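Local coordinates for protein arylalkylamine N-Acetyltransferase 2 (Aedes aegypti, PDB 4FD5) that probably transfers acetyl and long-chain acyl groups from coenzyme A thioesters to the amino group of arylalkylamines such as dopamine and serotonin, at residues A[49-54]-A[103-108]; A[114-119]-A[168-173]. One frame throughout, in Å; residues are numbered along the deposited sequence.

Contact 1. Residues A[49-54]-A[103-108]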
ATOM      1  N   HIS A  49     -10.056  -2.603  11.544  1.00 23.94           N
ATOM      2  CA  HIS A  49     -11.187  -2.760  10.655  1.00 21.82           C
ATOM      3  C   HIS A  49     -11.123  -4.168  10.085  1.00 22.14           C
ATOM      4  O   HIS A  49     -10.070  -4.612   9.650  1.00 20.77           O
ATOM      5  CB  HIS A  49     -11.072  -1.719   9.540  1.00 21.49           C
ATOM      6  CG  HIS A  49     -12.269  -1.640   8.657  1.00 23.37           C
ATOM      7  ND1 HIS A  49     -12.490  -2.524   7.624  1.00 23.26           N
ATOM      8  CD2 HIS A  49     -13.309  -0.771   8.642  1.00 23.99           C
ATOM      9  CE1 HIS A  49     -13.622  -2.214   7.019  1.00 26.31           C
ATOM     10  NE2 HIS A  49     -14.136  -1.151   7.615  1.00 25.55           N
ATOM     11  N   PRO A  50     -12.251  -4.892  10.087  1.00 20.14           N
ATOM     12  CA  PRO A  50     -12.159  -6.293   9.655  1.00 22.10           C
ATOM     13  C   PRO A  50     -11.663  -6.476   8.219  1.00 20.51           C
ATOM     14  O   PRO A  50     -10.866  -7.392   7.978  1.00 21.19           O
ATOM     15  CB  PRO A  50     -13.597  -6.796   9.794  1.00 22.01           C
ATOM     16  CG  PRO A  50     -14.200  -5.897  10.839  1.00 24.07           C
ATOM     17  CD  PRO A  50     -13.588  -4.551  10.607  1.00 23.17           C
ATOM     18  N   LEU A  51     -12.105  -5.635   7.283  1.00 18.48           N
ATOM     19  CA  LEU A  51     -11.692  -5.785   5.892  1.00 19.54           C
ATOM     20  C   LEU A  51     -10.231  -5.376   5.691  1.00 19.39           C
ATOM     21  O   LEU A  51      -9.487  -6.054   4.988  1.00 18.80           O
ATOM     22  CB  LEU A  51     -12.609  -4.986   4.957  1.00 23.75           C
ATOM     23  CG  LEU A  51     -14.089  -5.374   4.991  1.00 26.64           C
ATOM     24  CD1 LEU A  51     -14.885  -4.491   4.046  1.00 28.43           C
ATOM     25  CD2 LEU A  51     -14.281  -6.839   4.635  1.00 29.01           C
ATOM     26  N   LEU A  52      -9.826  -4.273   6.310  1.00 19.89           N
ATOM     27  CA  LEU A  52      -8.431  -3.851   6.235  1.00 18.15           C
ATOM     28  C   LEU A  52      -7.501  -4.931   6.752  1.00 18.26           C
ATOM     29  O   LEU A  52      -6.457  -5.213   6.151  1.00 18.13           O
ATOM     30  CB  LEU A  52      -8.195  -2.580   7.052  1.00 18.80           C
ATOM     31  CG  LEU A  52      -8.894  -1.291   6.624  1.00 20.03           C
ATOM     32  CD1 LEU A  52      -8.482  -0.151   7.560  1.00 18.70           C
ATOM     33  CD2 LEU A  52      -8.568  -0.954   5.166  1.00 20.88           C
ATOM     34  N   GLU A  53      -7.869  -5.530   7.880  1.00 17.53           N
ATOM     35  CA  GLU A  53      -7.032  -6.549   8.501  1.00 18.32           C
ATOM     36  C   GLU A  53      -7.034  -7.850   7.714  1.00 19.85           C
ATOM     37  O   GLU A  53      -5.996  -8.483   7.571  1.00 17.02           O
ATOM     38  CB  GLU A  53      -7.465  -6.766   9.950  1.00 21.39           C
ATOM     39  CG  GLU A  53      -7.163  -5.560  10.826  1.00 22.60           C
ATOM     40  CD  GLU A  53      -7.869  -5.599  12.163  1.00 25.59           C
ATOM     41  OE1 GLU A  53      -8.101  -6.705  12.690  1.00 28.73           O
ATOM     42  OE2 GLU A  53      -8.205  -4.517  12.687  1.00 27.38           O
ATOM     43  N   GLN A  54      -8.192  -8.238   7.186  1.00 17.79           N
ATOM     44  CA  GLN A  54      -8.274  -9.398   6.294  1.00 19.23           C
ATOM     45  C   GLN A  54      -7.336  -9.227   5.090  1.00 17.83           C
ATOM     46  O   GLN A  54      -6.605 -10.158   4.702  1.00 16.32           O
ATOM     47  CB  GLN A  54      -9.722  -9.580   5.827  1.00 20.89           C
ATOM     48  CG  GLN A  54      -9.947 -10.679   4.817  1.00 25.59           C
ATOM     49  CD  GLN A  54     -11.409 -10.762   4.409  1.00 27.38           C
ATOM     50  OE1 GLN A  54     -12.219 -11.398   5.084  1.00 36.16           O
ATOM     51  NE2 GLN A  54     -11.760 -10.085   3.319  1.00 32.01           N
ATOM     52  N   GLU A 103     -19.899   1.053   3.137  1.00 26.99           N
ATOM     53  CA  GLU A 103     -19.960   2.150   2.163  1.00 27.98           C
ATOM     54  C   GLU A 103     -18.613   2.828   1.901  1.00 26.85           C
ATOM     55  O   GLU A 103     -18.212   3.059   0.744  1.00 25.52           O
ATOM     56  CB  GLU A 103     -20.889   3.228   2.707  1.00 29.94           C
ATOM     57  CG  GLU A 103     -22.208   3.378   2.024  1.00 35.09           C
ATOM     58  CD  GLU A 103     -22.963   4.570   2.581  1.00 34.09           C
ATOM     59  OE1 GLU A 103     -23.239   4.572   3.801  1.00 36.73           O
ATOM     60  OE2 GLU A 103     -23.253   5.513   1.811  1.00 36.59           O
ATOM     61  N   SER A 104     -17.939   3.176   2.991  1.00 24.04           N
ATOM     62  CA  SER A 104     -16.682   3.922   2.933  1.00 23.94           C
ATOM     63  C   SER A 104     -15.591   3.095   2.244  1.00 23.45           C
ATOM     64  O   SER A 104     -14.873   3.552   1.312  1.00 23.23           O
ATOM     65  CB  SER A 104     -16.236   4.275   4.353  1.00 23.69           C
ATOM     66  OG  SER A 104     -17.173   5.130   4.995  1.00 28.18           O
ATOM     67  N   PHE A 105     -15.476   1.853   2.700  1.00 23.62           N
ATOM     68  CA  PHE A 105     -14.511   0.940   2.109  1.00 22.52           C
ATOM     69  C   PHE A 105     -14.774   0.816   0.615  1.00 24.50           C
ATOM     70  O   PHE A 105     -13.852   0.856  -0.197  1.00 22.77           O
ATOM     71  CB  PHE A 105     -14.576  -0.428   2.781  1.00 25.97           C
ATOM     72  CG  PHE A 105     -13.500  -1.365   2.325  1.00 25.52           C
ATOM     73  CD1 PHE A 105     -13.721  -2.229   1.266  1.00 29.40           C
ATOM     74  CD2 PHE A 105     -12.259  -1.367   2.939  1.00 29.49           C
ATOM     75  CE1 PHE A 105     -12.729  -3.089   0.832  1.00 30.38           C
ATOM     76  CE2 PHE A 105     -11.258  -2.232   2.509  1.00 28.30           C
ATOM     77  CZ  PHE A 105     -11.497  -3.088   1.457  1.00 31.39           C
ATOM     78  N   LYS A 106     -16.042   0.684   0.246  1.00 22.60           N
ATOM     79  CA  LYS A 106     -16.386   0.556  -1.163  1.00 23.96           C
ATOM     80  C   LYS A 106     -15.946   1.776  -1.982  1.00 21.87           C
ATOM     81  O   LYS A 106     -15.519   1.625  -3.126  1.00 23.70           O
ATOM     82  CB  LYS A 106     -17.879   0.309  -1.329  1.00 27.07           C
ATOM     83  CG  LYS A 106     -18.284   0.025  -2.753  1.00 33.27           C
ATOM     84  CD  LYS A 106     -19.776  -0.294  -2.841  1.00 38.08           C
ATOM     85  CE  LYS A 106     -20.302  -0.151  -4.281  1.00 40.28           C
ATOM     86  NZ  LYS A 106     -21.781  -0.351  -4.372  1.00 41.36           N
ATOM     87  N   LYS A 107     -16.058   2.973  -1.405  1.00 23.04           N
ATOM     88  CA  LYS A 107     -15.560   4.170  -2.103  1.00 21.60           C
ATOM     89  C   LYS A 107     -14.071   4.041  -2.439  1.00 20.69           C
ATOM     90  O   LYS A 107     -13.623   4.347  -3.576  1.00 19.45           O
ATOM     91  CB  LYS A 107     -15.758   5.409  -1.243  1.00 21.85           C
ATOM     92  CG  LYS A 107     -17.222   5.741  -0.993  1.00 23.22           C
ATOM     93  CD  LYS A 107     -17.335   6.977  -0.130  1.00 25.21           C
ATOM     94  CE  LYS A 107     -18.799   7.349   0.095  1.00 27.40           C
ATOM     95  NZ  LYS A 107     -18.932   8.364   1.166  1.00 30.06           N
ATOM     96  N   ILE A 108     -13.309   3.603  -1.437  1.00 20.23           N
ATOM     97  CA  ILE A 108     -11.862   3.420  -1.645  1.00 20.28           C
ATOM     98  C   ILE A 108     -11.551   2.336  -2.698  1.00 21.67           C
ATOM     99  O   ILE A 108     -10.792   2.561  -3.663  1.00 19.07           O
ATOM    100  CB  ILE A 108     -11.169   3.072  -0.320  1.00 21.31           C
ATOM    101  CG1 ILE A 108     -11.310   4.238   0.662  1.00 22.53           C
ATOM    102  CG2 ILE A 108      -9.693   2.721  -0.560  1.00 23.08           C
ATOM    103  CD1 ILE A 108     -10.940   3.876   2.086  1.00 22.58           C
TER
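The phenyl ring of F105 packs against the first turn of helix 50-60 and meets L51, L52 and H49, with L51 supplying most of the contact. Its chi1 of -173° sets CG anti to the backbone N, which places the ring beside these three side chains. Beyond CB, CG lies 3.8 Å from L51 CD1. That methyl also reaches CD1 of the ring, and its distance to the ring centroid is 3.9 Å. Since the approach is 19° off the ring normal, L51 CD1 sits over the face and makes a CH-pi contact. CE1 of F105, next along this branch, is 4.1 Å from the same L51 CD1. On the other branch, CD2 of F105 has L51 CB at 4.2 Å and H49 CE1 at 4.4 Å, the latter an oblique approach of the two rings. Further out, CE2 of F105 is 3.9 Å from L51 CB, and L52 CD2 meets CE2 at the ring edge, in its plane, 4.0 Å away. CZ, at the tip, stays 4.1 Å from L51 CB.

The imidazole has its own restraints. H49 precedes the helix at its N-cap position, where ND1 takes weak bonds from L51 N and L52 N, while NE2 is bonded to D102 OD2. D102 OD1 in turn receives F105 N, so one aspartate ties the imidazole of H49 to the start of helix 103-116. I100 and K96 add further contacts to F105.

All the pairs that meet between the two segments are carbon to carbon. The chemistry therefore implies cohesion by dispersion and by exclusion of water from the buried phenyl ring, with D102, linking H49 NE2 and F105 N, as the polar tie beside it.

Contact 2. Residues A[114-119]-A[168-173]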
ATOM      1  N   GLU A 114     -10.933   1.598 -10.460  1.00 22.30           N
ATOM      2  CA  GLU A 114     -11.116   2.466 -11.609  1.00 24.82           C
ATOM      3  C   GLU A 114      -9.797   2.975 -12.151  1.00 22.36           C
ATOM      4  O   GLU A 114      -9.583   2.980 -13.363  1.00 22.78           O
ATOM      5  CB  GLU A 114     -11.961   3.664 -11.234  1.00 27.24           C
ATOM      6  CG  GLU A 114     -13.391   3.346 -10.977  1.00 28.30           C
ATOM      7  CD  GLU A 114     -14.157   4.605 -10.653  1.00 32.24           C
ATOM      8  OE1 GLU A 114     -13.599   5.469  -9.930  1.00 28.37           O
ATOM      9  OE2 GLU A 114     -15.293   4.740 -11.141  1.00 36.63           O
ATOM     10  N   GLN A 115      -8.911   3.419 -11.268  1.00 19.82           N
ATOM     11  CA  GLN A 115      -7.658   3.969 -11.766  1.00 21.92           C
ATOM     12  C   GLN A 115      -6.806   2.866 -12.376  1.00 22.35           C
ATOM     13  O   GLN A 115      -6.168   3.069 -13.416  1.00 22.52           O
ATOM     14  CB  GLN A 115      -6.907   4.721 -10.670  1.00 22.63           C
ATOM     15  CG  GLN A 115      -7.606   6.007 -10.266  1.00 20.56           C
ATOM     16  CD  GLN A 115      -7.672   6.992 -11.413  1.00 25.47           C
ATOM     17  OE1 GLN A 115      -6.641   7.435 -11.916  1.00 25.92           O
ATOM     18  NE2 GLN A 115      -8.882   7.319 -11.850  1.00 26.10           N
ATOM     19  N   ASN A 116      -6.825   1.693 -11.753  1.00 20.92           N
ATOM     20  CA  ASN A 116      -6.069   0.564 -12.297  1.00 23.62           C
ATOM     21  C   ASN A 116      -6.550   0.084 -13.668  1.00 23.55           C
ATOM     22  O   ASN A 116      -5.780  -0.533 -14.410  1.00 22.52           O
ATOM     23  CB  ASN A 116      -6.009  -0.590 -11.300  1.00 22.76           C
ATOM     24  CG  ASN A 116      -4.838  -0.464 -10.356  1.00 23.90           C
ATOM     25  OD1 ASN A 116      -3.695  -0.692 -10.749  1.00 24.78           O
ATOM     26  ND2 ASN A 116      -5.109  -0.085  -9.109  1.00 21.11           N
ATOM     27  N   LEU A 117      -7.809   0.359 -14.007  1.00 23.19           N
ATOM     28  CA  LEU A 117      -8.273   0.049 -15.368  1.00 24.30           C
ATOM     29  C   LEU A 117      -7.587   0.848 -16.484  1.00 25.60           C
ATOM     30  O   LEU A 117      -7.685   0.495 -17.662  1.00 26.58           O
ATOM     31  CB  LEU A 117      -9.781   0.252 -15.484  1.00 25.06           C
ATOM     32  CG  LEU A 117     -10.680  -0.726 -14.739  1.00 28.04           C
ATOM     33  CD1 LEU A 117     -12.149  -0.323 -14.928  1.00 26.07           C
ATOM     34  CD2 LEU A 117     -10.448  -2.143 -15.223  1.00 27.34           C
ATOM     35  N   LYS A 118      -6.906   1.928 -16.133  1.00 21.92           N
ATOM     36  CA  LYS A 118      -6.429   2.854 -17.149  1.00 22.91           C
ATOM     37  C   LYS A 118      -5.033   2.510 -17.644  1.00 24.70           C
ATOM     38  O   LYS A 118      -4.531   3.118 -18.587  1.00 26.29           O
ATOM     39  CB  LYS A 118      -6.470   4.280 -16.614  1.00 27.45           C
ATOM     40  CG  LYS A 118      -7.863   4.687 -16.169  1.00 27.22           C
ATOM     41  CD  LYS A 118      -7.869   6.059 -15.539  1.00 32.51           C
ATOM     42  CE  LYS A 118      -7.207   7.075 -16.456  1.00 35.48           C
ATOM     43  NZ  LYS A 118      -7.510   8.485 -16.047  1.00 39.62           N
ATOM     44  N   ILE A 119      -4.415   1.535 -16.991  1.00 23.93           N
ATOM     45  CA  ILE A 119      -3.097   1.061 -17.397  1.00 25.49           C
ATOM     46  C   ILE A 119      -3.037  -0.464 -17.342  1.00 24.28           C
ATOM     47  O   ILE A 119      -3.810  -1.100 -16.639  1.00 23.75           O
ATOM     48  CB  ILE A 119      -1.974   1.633 -16.495  1.00 27.84           C
ATOM     49  CG1 ILE A 119      -2.187   1.201 -15.039  1.00 26.21           C
ATOM     50  CG2 ILE A 119      -1.873   3.151 -16.646  1.00 29.11           C
ATOM     51  CD1 ILE A 119      -1.216   1.827 -14.055  1.00 26.30           C
ATOM     52  N   LYS A 168       5.362  -2.066  -8.331  1.00 14.77           N
ATOM     53  CA  LYS A 168       4.228  -1.160  -8.525  1.00 15.33           C
ATOM     54  C   LYS A 168       3.737  -0.708  -7.169  1.00 15.79           C
ATOM     55  O   LYS A 168       3.791  -1.474  -6.213  1.00 15.37           O
ATOM     56  CB  LYS A 168       3.108  -1.920  -9.257  1.00 17.14           C
ATOM     57  CG  LYS A 168       1.747  -1.225  -9.334  1.00 21.18           C
ATOM     58  CD  LYS A 168       0.718  -2.173  -9.964  1.00 23.30           C
ATOM     59  CE  LYS A 168      -0.624  -1.486 -10.233  1.00 23.62           C
ATOM     60  NZ  LYS A 168      -1.453  -1.371  -9.007  1.00 23.96           N
ATOM     61  N   THR A 169       3.261   0.531  -7.065  1.00 14.80           N
ATOM     62  CA  THR A 169       2.573   0.945  -5.847  1.00 13.62           C
ATOM     63  C   THR A 169       1.450   1.924  -6.188  1.00 16.27           C
ATOM     64  O   THR A 169       1.611   2.778  -7.062  1.00 15.48           O
ATOM     65  CB  THR A 169       3.549   1.547  -4.799  1.00 14.13           C
ATOM     66  OG1 THR A 169       2.889   1.697  -3.537  1.00 16.02           O
ATOM     67  CG2 THR A 169       4.062   2.909  -5.251  1.00 16.61           C
ATOM     68  N   ASP A 170       0.314   1.788  -5.508  1.00 14.93           N
ATOM     69  CA  ASP A 170      -0.787   2.721  -5.684  1.00 15.77           C
ATOM     70  C   ASP A 170      -0.733   3.659  -4.481  1.00 16.48           C
ATOM     71  O   ASP A 170      -1.317   3.390  -3.431  1.00 19.86           O
ATOM     72  CB  ASP A 170      -2.129   1.974  -5.783  1.00 17.12           C
ATOM     73  CG  ASP A 170      -2.175   0.981  -6.954  1.00 20.61           C
ATOM     74  OD1 ASP A 170      -1.226   0.958  -7.777  1.00 22.26           O
ATOM     75  OD2 ASP A 170      -3.151   0.204  -7.038  1.00 26.28           O
ATOM     76  N   ALA A 171       0.005   4.750  -4.655  1.00 15.04           N
ATOM     77  CA  ALA A 171       0.409   5.615  -3.579  1.00 17.22           C
ATOM     78  C   ALA A 171      -0.623   6.702  -3.390  1.00 18.00           C
ATOM     79  O   ALA A 171      -0.797   7.558  -4.253  1.00 16.54           O
ATOM     80  CB  ALA A 171       1.757   6.222  -3.886  1.00 16.78           C
ATOM     81  N   THR A 172      -1.316   6.643  -2.261  1.00 17.44           N
ATOM     82  CA  THR A 172      -2.407   7.575  -1.998  1.00 18.03           C
ATOM     83  C   THR A 172      -1.932   8.830  -1.303  1.00 19.61           C
ATOM     84  O   THR A 172      -2.649   9.830  -1.293  1.00 19.48           O
ATOM     85  CB  THR A 172      -3.490   6.925  -1.116  1.00 19.24           C
ATOM     86  OG1 THR A 172      -2.909   6.533   0.137  1.00 20.00           O
ATOM     87  CG2 THR A 172      -4.067   5.701  -1.807  1.00 20.03           C
ATOM     88  N   GLY A 173      -0.740   8.770  -0.712  1.00 19.53           N
ATOM     89  CA  GLY A 173      -0.237   9.870   0.098  1.00 22.50           C
ATOM     90  C   GLY A 173       1.061  10.483  -0.401  1.00 21.42           C
ATOM     91  O   GLY A 173       1.871   9.821  -1.058  1.00 20.45           O
TER
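K168 stretches along chi1 to chi3 and then bends at chi4 (-79°), a turn that lays NZ between the amide of N116 and the carboxylate of D170. CG of D170 is anti to its own carbonyl carbon, which sends the carboxylate toward the same amide. The outcome is a closed triangle of three polar side chains.

Along one side, K168 NZ donates to N116 OD1 at 2.9 Å, approaching somewhat tilted from the carbonyl plane. Along the second, N116 ND2 donates to D170 OD2, also at 2.9 Å. This bond is nearly straight (172°) and lies in the amide plane, yet it reaches OD2 from above the carboxylate plane, and the two flat groups are turned 42° apart. The third side is a salt bridge within the strand: K168 NZ is 2.6 Å from D170 OD1, which it meets on the syn side, and it has a weaker bond to OD2. The amide is thus gripped through both its oxygen and its nitrogen, which fixes its rotation. The positive ammonium would probably polarise the amide and favour an ionised carboxylate.

N116 ND2 also donates to L112 O one turn back in helix 103-116, and N116 opens the type I turn that ends at I119. K168 and D170, two apart on strand 166-171, project from the same sheet face. K168 packs on I130 and D170 on E132, both of strand 129-138; E132 also makes a long, weak ion pair with K168 NZ. I216 of strand 213-220 touches N116 and D170. The triangle therefore joins the C-terminal part of helix 103-116 to the face of the central mixed sheet.

How the contacts relate
Helix 103-116 serves both contacts: its first turns face helix 50-60 in contact 1, and its C-terminal part reaches strand 166-171 in contact 2. The centres are about 17 Å apart and the nearest atoms about 6 Å, so the two do not touch. They differ in chemistry, one apolar and aromatic, the other a charged and amide network. They follow in series along the chain, 49-54 pairing with 103-108 before 114-119 pairs with 168-173. Strands 129-138 and 166-171 are the parallel pair that, in GNAT enzymes, part to admit acyl-CoA, which probably places contact 2 near that cleft; contact 1 lies farther from the chain centre.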